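Local coordinates for PatF (Prochloron didemni, PDB 4BG2), which is of uncertain function but probably belongs with the prenyltransferases of cyanobactin (patellamide) biosynthesis, built as an antiparallel barrel ringed by helices, at residues A[53-61]-A[259-267]; A[129-140]-A[174-185]. All coordinates share one frame; numbering follows the deposited sequence.

Contact 1. Residues A[53-61]-A[259-267]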
loop_
_atom_site.group_PDB
_atom_site.type_symbol
_atom_site.label_atom_id
_atom_site.label_comp_id
_atom_site.label_asym_id
_atom_site.label_seq_id
_atom_site.Cartn_x
_atom_site.Cartn_y
_atom_site.Cartn_z
ATOM N N SER A 53 7.933 -2.992 2.213
ATOM C CA SER A 53 8.526 -1.723 1.829
ATOM C C SER A 53 9.454 -1.153 2.897
ATOM O O SER A 53 9.490 -1.620 4.054
ATOM C CB SER A 53 7.424 -0.733 1.482
ATOM O OG SER A 53 6.613 -0.458 2.612
ATOM N N CYS A 54 10.224 -0.164 2.480
ATOM C CA CYS A 54 11.075 0.613 3.365
ATOM C C CYS A 54 10.795 2.067 3.138
ATOM O O CYS A 54 10.850 2.557 2.002
ATOM C CB CYS A 54 12.541 0.336 3.093
ATOM S SG CYS A 54 13.014 -1.373 3.412
ATOM N N GLN A 55 10.443 2.763 4.203
ATOM C CA GLN A 55 10.302 4.220 4.139
ATOM C C GLN A 55 11.654 4.804 4.478
ATOM O O GLN A 55 12.204 4.538 5.553
ATOM C CB GLN A 55 9.259 4.721 5.117
ATOM C CG GLN A 55 9.055 6.224 5.106
ATOM C CD GLN A 55 7.784 6.602 5.837
ATOM O OE1 GLN A 55 7.724 6.550 7.066
ATOM N NE2 GLN A 55 6.755 6.958 5.085
ATOM N N VAL A 56 12.178 5.600 3.553
ATOM C CA VAL A 56 13.472 6.228 3.729
ATOM C C VAL A 56 13.327 7.720 3.987
ATOM O O VAL A 56 12.572 8.415 3.297
ATOM C CB VAL A 56 14.354 5.999 2.494
ATOM C CG1 VAL A 56 15.674 6.741 2.642
ATOM C CG2 VAL A 56 14.592 4.494 2.288
ATOM N N GLU A 57 14.109 8.217 4.947
ATOM C CA GLU A 57 14.093 9.635 5.288
ATOM C C GLU A 57 15.528 10.075 5.569
ATOM O O GLU A 57 16.029 9.940 6.687
ATOM C CB GLU A 57 13.167 9.865 6.488
ATOM C CG GLU A 57 12.284 11.088 6.352
ATOM C CD GLU A 57 11.273 11.220 7.478
ATOM O OE1 GLU A 57 11.644 11.836 8.507
ATOM O OE2 GLU A 57 10.118 10.739 7.321
ATOM N N GLY A 58 16.200 10.535 4.520
ATOM C CA GLY A 58 17.612 10.825 4.595
ATOM C C GLY A 58 18.403 9.556 4.862
ATOM O O GLY A 58 18.456 8.657 4.017
ATOM N N ASP A 59 19.005 9.477 6.043
ATOM C CA ASP A 59 19.742 8.277 6.436
ATOM C C ASP A 59 18.971 7.402 7.433
ATOM O O ASP A 59 19.529 6.478 7.994
ATOM C CB ASP A 59 21.130 8.635 6.962
ATOM C CG ASP A 59 22.078 9.072 5.845
ATOM O OD1 ASP A 59 22.132 8.400 4.788
ATOM O OD2 ASP A 59 22.760 10.089 6.012
ATOM N N ARG A 60 17.687 7.688 7.623
ATOM C CA ARG A 60 16.794 6.810 8.402
ATOM C C ARG A 60 16.036 5.897 7.480
ATOM O O ARG A 60 15.581 6.312 6.416
ATOM C CB ARG A 60 15.783 7.593 9.230
ATOM C CG ARG A 60 16.454 8.513 10.247
ATOM C CD ARG A 60 15.487 8.981 11.330
ATOM N NE ARG A 60 16.185 9.358 12.556
ATOM C CZ ARG A 60 16.582 8.510 13.508
ATOM N NH1 ARG A 60 16.365 7.204 13.398
ATOM N NH2 ARG A 60 17.209 8.972 14.582
ATOM N N LEU A 61 15.889 4.659 7.917
ATOM C CA LEU A 61 15.155 3.642 7.200
ATOM C C LEU A 61 14.194 2.954 8.154
ATOM O O LEU A 61 14.600 2.484 9.195
ATOM C CB LEU A 61 16.126 2.616 6.611
ATOM C CG LEU A 61 15.518 1.547 5.703
ATOM C CD1 LEU A 61 16.497 1.122 4.621
ATOM C CD2 LEU A 61 15.064 0.333 6.516
ATOM N N PHE A 259 18.864 7.406 -6.346
ATOM C CA PHE A 259 18.591 7.234 -4.930
ATOM C C PHE A 259 19.740 7.740 -4.082
ATOM O O PHE A 259 20.897 7.760 -4.531
ATOM C CB PHE A 259 18.390 5.752 -4.596
ATOM C CG PHE A 259 17.295 5.072 -5.385
ATOM C CD1 PHE A 259 15.962 5.315 -5.103
ATOM C CD2 PHE A 259 17.605 4.153 -6.387
ATOM C CE1 PHE A 259 14.957 4.672 -5.816
ATOM C CE2 PHE A 259 16.601 3.505 -7.098
ATOM C CZ PHE A 259 15.276 3.765 -6.810
ATOM N N ASN A 260 19.424 8.120 -2.843
ATOM C CA ASN A 260 20.446 8.253 -1.825
ATOM C C ASN A 260 21.008 6.856 -1.524
ATOM O O ASN A 260 20.608 5.881 -2.147
ATOM C CB ASN A 260 19.907 8.971 -0.583
ATOM C CG ASN A 260 18.867 8.155 0.176
ATOM O OD1 ASN A 260 18.557 7.023 -0.187
ATOM N ND2 ASN A 260 18.373 8.716 1.274
ATOM N N SER A 261 21.950 6.760 -0.605
ATOM C CA SER A 261 22.634 5.497 -0.356
ATOM C C SER A 261 21.692 4.373 0.108
ATOM O O SER A 261 21.789 3.223 -0.342
ATOM C CB SER A 261 23.714 5.725 0.686
ATOM O OG SER A 261 24.195 4.493 1.165
ATOM N N LEU A 262 20.781 4.709 1.006
ATOM C CA LEU A 262 19.793 3.735 1.469
ATOM C C LEU A 262 18.913 3.178 0.347
ATOM O O LEU A 262 18.551 2.005 0.375
ATOM C CB LEU A 262 18.937 4.338 2.576
ATOM C CG LEU A 262 19.556 4.383 3.974
ATOM C CD1 LEU A 262 18.592 5.039 4.943
ATOM C CD2 LEU A 262 19.944 2.984 4.440
ATOM N N GLY A 263 18.565 4.012 -0.635
ATOM C CA GLY A 263 17.769 3.561 -1.780
ATOM C C GLY A 263 18.548 2.577 -2.649
ATOM O O GLY A 263 17.985 1.616 -3.178
ATOM N N ASP A 264 19.843 2.826 -2.793
ATOM C CA ASP A 264 20.720 1.902 -3.513
ATOM C C ASP A 264 20.793 0.558 -2.801
ATOM O O ASP A 264 20.796 -0.488 -3.444
ATOM C CB ASP A 264 22.119 2.493 -3.649
ATOM C CG ASP A 264 22.153 3.704 -4.572
ATOM O OD1 ASP A 264 21.210 3.867 -5.377
ATOM O OD2 ASP A 264 23.134 4.487 -4.507
ATOM N N LYS A 265 20.846 0.578 -1.473
ATOM C CA LYS A 265 20.839 -0.668 -0.707
ATOM C C LYS A 265 19.547 -1.454 -0.921
ATOM O O LYS A 265 19.579 -2.674 -1.143
ATOM C CB LYS A 265 21.035 -0.395 0.773
ATOM C CG LYS A 265 20.696 -1.594 1.653
ATOM C CD LYS A 265 21.103 -1.341 3.093
ATOM C CE LYS A 265 20.702 -2.499 3.987
ATOM N NZ LYS A 265 21.522 -2.450 5.227
ATOM N N ILE A 266 18.408 -0.764 -0.866
ATOM C CA ILE A 266 17.130 -1.428 -1.110
ATOM C C ILE A 266 17.096 -1.968 -2.531
ATOM O O ILE A 266 16.622 -3.089 -2.768
ATOM C CB ILE A 266 15.916 -0.491 -0.897
ATOM C CG1 ILE A 266 15.851 -0.003 0.545
ATOM C CG2 ILE A 266 14.613 -1.198 -1.250
ATOM C CD1 ILE A 266 15.132 1.324 0.704
ATOM N N TYR A 267 17.600 -1.174 -3.477
ATOM C CA TYR A 267 17.593 -1.577 -4.871
ATOM C C TYR A 267 18.402 -2.842 -5.105
ATOM O O TYR A 267 17.949 -3.764 -5.774
ATOM C CB TYR A 267 18.138 -0.453 -5.753
ATOM C CG TYR A 267 18.272 -0.883 -7.180
ATOM C CD1 TYR A 267 17.142 -1.103 -7.960
ATOM C CD2 TYR A 267 19.516 -1.103 -7.741
ATOM C CE1 TYR A 267 17.257 -1.509 -9.277
ATOM C CE2 TYR A 267 19.643 -1.523 -9.054
ATOM C CZ TYR A 267 18.507 -1.719 -9.812
ATOM O OH TYR A 267 18.608 -2.119 -11.110
HETATM O O HOH W 1 20.551 7.223 2.692
#
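Ile266 rests its CD1 over the dip between two side chains of strand 53-57, 3.6 Å from Val56 CG2 and 3.7 Å from Cys54 CB. Val56 and Ile266 meet tip to tip; the valine presents CG2 because its other methyl, CG1, stands anti to the backbone N (chi1 176°) and turns instead to the Asn260 amide, 3.6 Å from ND2. One turn of helix back, Leu262 is the larger bump. Its CD1 enters the hollow under the hairpin turn, 3.5 Å from Asp59 C, while Leu61 lays CB against this same methyl at 3.8 Å. Leu61 CD1 touches both Leu262 CD2 and, tip to tip, Ile266 CD1. At the polar end a water bridges the segments: it donates to Gly58 O and Asp59 OD1 and accepts from Leu262 N. Asn260, the N-cap, accepts from Gly263 N through OD1 at 3.0 Å, and its ND2 is hydrogen-bonded to Glu294. Helix 261-267 runs nearly antiparallel to strand 53-57 (161°), its axis 9.3 Å away, packed on the outside of the barrel; Phe26 joins Cys54, Leu61 and Ile266, and strand 295-303 pairs with strand 48-57 and brings Phe298 to Ile266.

Contact 2. Residues A[129-140]-A[174-185]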
loop_
_atom_site.group_PDB
_atom_site.type_symbol
_atom_site.label_atom_id
_atom_site.label_comp_id
_atom_site.label_asym_id
_atom_site.label_seq_id
_atom_site.Cartn_x
_atom_site.Cartn_y
_atom_site.Cartn_z
ATOM N N LEU A 129 5.946 2.920 19.403
ATOM C CA LEU A 129 4.620 2.315 19.394
ATOM C C LEU A 129 3.543 3.253 18.801
ATOM O O LEU A 129 2.805 2.863 17.913
ATOM C CB LEU A 129 4.232 1.879 20.821
ATOM C CG LEU A 129 2.882 1.184 21.007
ATOM C CD1 LEU A 129 2.818 -0.093 20.195
ATOM C CD2 LEU A 129 2.652 0.890 22.484
ATOM N N GLU A 130 3.513 4.492 19.272
ATOM C CA GLU A 130 2.483 5.452 18.911
ATOM C C GLU A 130 2.561 5.924 17.454
ATOM O O GLU A 130 1.570 6.397 16.925
ATOM C CB GLU A 130 2.532 6.648 19.873
ATOM C CG GLU A 130 2.235 6.265 21.328
ATOM C CD GLU A 130 3.418 5.599 22.066
ATOM O OE1 GLU A 130 4.561 5.616 21.530
ATOM O OE2 GLU A 130 3.205 5.073 23.197
ATOM N N ASP A 131 3.703 5.738 16.795
ATOM C CA ASP A 131 3.845 6.024 15.364
ATOM C C ASP A 131 3.577 4.834 14.463
ATOM O O ASP A 131 3.657 4.967 13.261
ATOM C CB ASP A 131 5.261 6.479 15.021
ATOM C CG ASP A 131 5.546 7.877 15.445
ATOM O OD1 ASP A 131 4.680 8.501 16.101
ATOM O OD2 ASP A 131 6.660 8.355 15.116
ATOM N N SER A 132 3.323 3.658 15.028
ATOM C CA SER A 132 3.067 2.486 14.227
ATOM C C SER A 132 1.619 2.475 13.835
ATOM O O SER A 132 0.823 3.195 14.417
ATOM C CB SER A 132 3.465 1.228 15.006
ATOM O OG SER A 132 4.872 1.268 15.231
ATOM N N SER A 133 1.272 1.699 12.823
ATOM C CA SER A 133 -0.077 1.721 12.325
ATOM C C SER A 133 -0.498 0.387 11.770
ATOM O O SER A 133 0.342 -0.466 11.432
ATOM C CB SER A 133 -0.202 2.800 11.215
ATOM O OG SER A 133 0.613 2.439 10.102
ATOM N N VAL A 134 -1.812 0.222 11.652
ATOM C CA VAL A 134 -2.400 -0.805 10.797
ATOM C C VAL A 134 -2.754 -0.092 9.480
ATOM O O VAL A 134 -3.216 1.063 9.481
ATOM C CB VAL A 134 -3.647 -1.447 11.437
ATOM C CG1 VAL A 134 -4.394 -2.313 10.439
ATOM C CG2 VAL A 134 -3.236 -2.305 12.602
HETATM N N MSE A 135 -2.476 -0.764 8.367
HETATM C CA MSE A 135 -2.725 -0.215 7.043
HETATM C C MSE A 135 -3.635 -1.163 6.339
HETATM O O MSE A 135 -3.403 -2.375 6.294
HETATM C CB MSE A 135 -1.391 -0.082 6.290
HETATM C CG MSE A 135 -1.558 0.544 4.900
HETATM SE SE MSE A 135 -1.718 2.499 5.054
HETATM C CE MSE A 135 -3.450 2.696 4.182
ATOM N N LEU A 136 -4.717 -0.630 5.807
ATOM C CA LEU A 136 -5.713 -1.437 5.125
ATOM C C LEU A 136 -6.044 -0.780 3.797
ATOM O O LEU A 136 -6.459 0.370 3.758
ATOM C CB LEU A 136 -6.979 -1.537 5.966
ATOM C CG LEU A 136 -6.794 -2.049 7.406
ATOM C CD1 LEU A 136 -8.024 -1.790 8.255
ATOM C CD2 LEU A 136 -6.477 -3.528 7.456
ATOM N N TYR A 137 -5.902 -1.532 2.706
ATOM C CA TYR A 137 -6.239 -1.015 1.408
ATOM C C TYR A 137 -7.450 -1.761 0.882
ATOM O O TYR A 137 -7.512 -2.977 0.990
ATOM C CB TYR A 137 -5.058 -1.200 0.439
ATOM C CG TYR A 137 -3.901 -0.271 0.696
ATOM C CD1 TYR A 137 -4.005 1.079 0.383
ATOM C CD2 TYR A 137 -2.692 -0.738 1.218
ATOM C CE1 TYR A 137 -2.946 1.948 0.586
ATOM C CE2 TYR A 137 -1.629 0.136 1.431
ATOM C CZ TYR A 137 -1.773 1.477 1.107
ATOM O OH TYR A 137 -0.749 2.361 1.300
ATOM N N ILE A 138 -8.373 -1.022 0.275
ATOM C CA ILE A 138 -9.463 -1.603 -0.469
ATOM C C ILE A 138 -9.090 -1.531 -1.953
ATOM O O ILE A 138 -8.846 -0.449 -2.484
ATOM C CB ILE A 138 -10.770 -0.802 -0.264
ATOM C CG1 ILE A 138 -11.056 -0.570 1.214
ATOM C CG2 ILE A 138 -11.952 -1.456 -0.979
ATOM C CD1 ILE A 138 -11.391 -1.798 1.987
ATOM N N HIS A 139 -9.083 -2.671 -2.628
ATOM C CA HIS A 139 -8.832 -2.720 -4.065
ATOM C C HIS A 139 -10.135 -2.857 -4.838
ATOM O O HIS A 139 -10.870 -3.813 -4.655
ATOM C CB HIS A 139 -7.904 -3.865 -4.402
ATOM C CG HIS A 139 -6.523 -3.652 -3.902
ATOM N ND1 HIS A 139 -5.665 -2.740 -4.472
ATOM C CD2 HIS A 139 -5.844 -4.219 -2.878
ATOM C CE1 HIS A 139 -4.511 -2.762 -3.827
ATOM N NE2 HIS A 139 -4.600 -3.640 -2.845
ATOM N N ILE A 140 -10.390 -1.876 -5.698
ATOM C CA ILE A 140 -11.642 -1.741 -6.409
ATOM C C ILE A 140 -11.485 -2.366 -7.783
ATOM O O ILE A 140 -10.394 -2.334 -8.342
ATOM C CB ILE A 140 -11.996 -0.243 -6.533
ATOM C CG1 ILE A 140 -12.128 0.378 -5.138
ATOM C CG2 ILE A 140 -13.273 -0.035 -7.317
ATOM C CD1 ILE A 140 -12.015 1.885 -5.135
HETATM N N MSE A 174 -8.960 3.794 -7.683
HETATM C CA MSE A 174 -8.919 2.340 -7.794
HETATM C C MSE A 174 -8.488 1.681 -6.495
HETATM O O MSE A 174 -8.674 0.499 -6.326
HETATM C CB MSE A 174 -7.932 1.975 -8.894
HETATM C CG MSE A 174 -8.404 0.821 -9.760
HETATM SE SE MSE A 174 -7.024 0.608 -11.185
HETATM C CE MSE A 174 -5.694 -0.301 -10.044
ATOM N N VAL A 175 -7.890 2.443 -5.596
ATOM C CA VAL A 175 -7.504 1.947 -4.286
ATOM C C VAL A 175 -7.917 2.993 -3.245
ATOM O O VAL A 175 -7.758 4.193 -3.454
ATOM C CB VAL A 175 -5.965 1.728 -4.152
ATOM C CG1 VAL A 175 -5.656 0.926 -2.907
ATOM C CG2 VAL A 175 -5.366 1.036 -5.357
ATOM N N ILE A 176 -8.394 2.522 -2.102
ATOM C CA ILE A 176 -8.644 3.373 -0.946
ATOM C C ILE A 176 -7.859 2.835 0.248
ATOM O O ILE A 176 -7.956 1.660 0.590
ATOM C CB ILE A 176 -10.141 3.432 -0.611
ATOM C CG1 ILE A 176 -10.920 3.987 -1.804
ATOM C CG2 ILE A 176 -10.368 4.284 0.632
ATOM C CD1 ILE A 176 -12.407 3.683 -1.748
ATOM N N GLY A 177 -7.048 3.704 0.852
ATOM C CA GLY A 177 -6.215 3.372 2.003
ATOM C C GLY A 177 -6.806 3.908 3.298
ATOM O O GLY A 177 -7.342 5.010 3.333
ATOM N N PHE A 178 -6.732 3.096 4.347
ATOM C CA PHE A 178 -7.109 3.522 5.687
ATOM C C PHE A 178 -5.920 3.226 6.566
ATOM O O PHE A 178 -5.524 2.065 6.673
ATOM C CB PHE A 178 -8.309 2.708 6.175
ATOM C CG PHE A 178 -9.548 2.942 5.380
ATOM C CD1 PHE A 178 -9.823 2.161 4.259
ATOM C CD2 PHE A 178 -10.458 3.929 5.744
ATOM C CE1 PHE A 178 -10.979 2.352 3.544
ATOM C CE2 PHE A 178 -11.624 4.119 5.033
ATOM C CZ PHE A 178 -11.883 3.335 3.923
ATOM N N GLU A 179 -5.318 4.263 7.143
ATOM C CA GLU A 179 -4.186 4.079 8.027
ATOM C C GLU A 179 -4.605 4.408 9.437
ATOM O O GLU A 179 -5.101 5.486 9.698
ATOM C CB GLU A 179 -2.960 4.927 7.633
ATOM C CG GLU A 179 -1.735 4.583 8.481
ATOM C CD GLU A 179 -0.395 4.889 7.802
ATOM O OE1 GLU A 179 -0.370 5.747 6.904
ATOM O OE2 GLU A 179 0.618 4.232 8.132
ATOM N N LEU A 180 -4.405 3.457 10.340
ATOM C CA LEU A 180 -4.837 3.593 11.722
ATOM C C LEU A 180 -3.661 3.565 12.657
ATOM O O LEU A 180 -3.140 2.502 12.971
ATOM C CB LEU A 180 -5.812 2.469 12.078
ATOM C CG LEU A 180 -7.136 2.445 11.292
ATOM C CD1 LEU A 180 -6.928 2.014 9.855
ATOM C CD2 LEU A 180 -8.115 1.492 11.947
ATOM N N PHE A 181 -3.250 4.742 13.111
ATOM C CA PHE A 181 -2.115 4.861 13.987
ATOM C C PHE A 181 -2.490 4.499 15.422
ATOM O O PHE A 181 -3.637 4.693 15.861
ATOM C CB PHE A 181 -1.538 6.261 13.927
ATOM C CG PHE A 181 -0.941 6.625 12.595
ATOM C CD1 PHE A 181 0.373 6.294 12.296
ATOM C CD2 PHE A 181 -1.672 7.346 11.658
ATOM C CE1 PHE A 181 0.949 6.672 11.095
ATOM C CE2 PHE A 181 -1.101 7.728 10.452
ATOM C CZ PHE A 181 0.214 7.380 10.167
ATOM N N PHE A 182 -1.494 4.033 16.165
ATOM C CA PHE A 182 -1.722 3.512 17.509
ATOM C C PHE A 182 -1.861 4.600 18.577
ATOM O O PHE A 182 -2.164 4.294 19.710
ATOM C CB PHE A 182 -0.622 2.531 17.899
ATOM C CG PHE A 182 -0.543 1.322 17.020
ATOM C CD1 PHE A 182 -1.558 1.007 16.141
ATOM C CD2 PHE A 182 0.535 0.483 17.099
ATOM C CE1 PHE A 182 -1.487 -0.103 15.329
ATOM C CE2 PHE A 182 0.607 -0.648 16.317
ATOM C CZ PHE A 182 -0.404 -0.942 15.421
ATOM N N ASP A 183 -1.693 5.863 18.200
ATOM C CA ASP A 183 -2.033 6.980 19.077
ATOM C C ASP A 183 -3.436 7.536 18.845
ATOM O O ASP A 183 -3.793 8.569 19.414
ATOM C CB ASP A 183 -1.025 8.116 18.897
ATOM C CG ASP A 183 -1.036 8.699 17.513
ATOM O OD1 ASP A 183 -1.748 8.174 16.609
ATOM O OD2 ASP A 183 -0.291 9.687 17.299
ATOM N N GLY A 184 -4.231 6.888 18.007
ATOM C CA GLY A 184 -5.608 7.322 17.779
ATOM C C GLY A 184 -5.800 8.155 16.508
ATOM O O GLY A 184 -6.920 8.413 16.121
ATOM N N ARG A 185 -4.724 8.538 15.823
ATOM C CA ARG A 185 -4.865 9.197 14.516
ATOM C C ARG A 185 -5.230 8.200 13.432
ATOM O O ARG A 185 -4.747 7.073 13.413
ATOM C CB ARG A 185 -3.584 9.869 14.103
ATOM C CG ARG A 185 -3.316 11.177 14.803
ATOM C CD ARG A 185 -2.000 11.751 14.290
ATOM N NE ARG A 185 -0.905 10.872 14.668
ATOM C CZ ARG A 185 -0.029 10.316 13.837
ATOM N NH1 ARG A 185 -0.049 10.559 12.536
ATOM N NH2 ARG A 185 0.890 9.508 14.336
#
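Ser132 O accepts from Phe182 N at 3.0 Å, the first rung of an antiparallel ladder that runs on through the pairs Val134-Leu180, Leu136-Phe178 and Ile138-Ile176 to Ile140 N on Met174 O. The straightest rung is Leu180 N to Val134 O (175°). Among side chains, Ser133 OG donates to Glu179 OE2 at 2.7 Å, meeting the anti lone pair of that oxygen; His124 also hydrogen-bonds to it, and Arg187 forms a salt bridge with OE1. Arg185 grips Asp183 side-on, NE meeting the syn lone pair of OD2 at 3.0 Å, while its NH1 lies over one face of Phe181. Apolar contacts divide by face. Ile138 CG1 meets the Phe178 ring edge, 3.7 Å from Phe178 CE1; across the sheet, selenomethionine Met135 bends CE over Gly177. Phe182 packs ring-on-peptide over Ser132-Ser133, with Leu129 CD1 3.9 Å from Phe182 CD2 and Val134 CG2 at its edge. An alanine at Phe182 would keep the backbone bond but would probably leave Leu129 and Val134 without the ring between them. These adjacent barrel staves are thus two-sided: an apolar face turned to helices 79-91 and 101-110, and one where Ser133, His124 and Arg187 together hold the Glu179 carboxylate.

In the fold
After two helices, 3-25 and 34-42, the chain lays down hairpin 48-70, whose turn lies in 53-61; its partner in contact 1, segment 259-267, comes only after 197 further residues. Contact 2 is nested inside that long loop and closes a much shorter one of 33 residues, mostly helix, between strands 133-140 and 173-181, which are neighbours in the closed antiparallel barrel. Contact 2 therefore builds the barrel wall itself, whereas contact 1 lays a late helix against an early hairpin of the same sheet. Their centres lie 22 Å apart and their nearest atoms about 7 Å, without touching; strands 60-70 and 116-124 link them across the sheet.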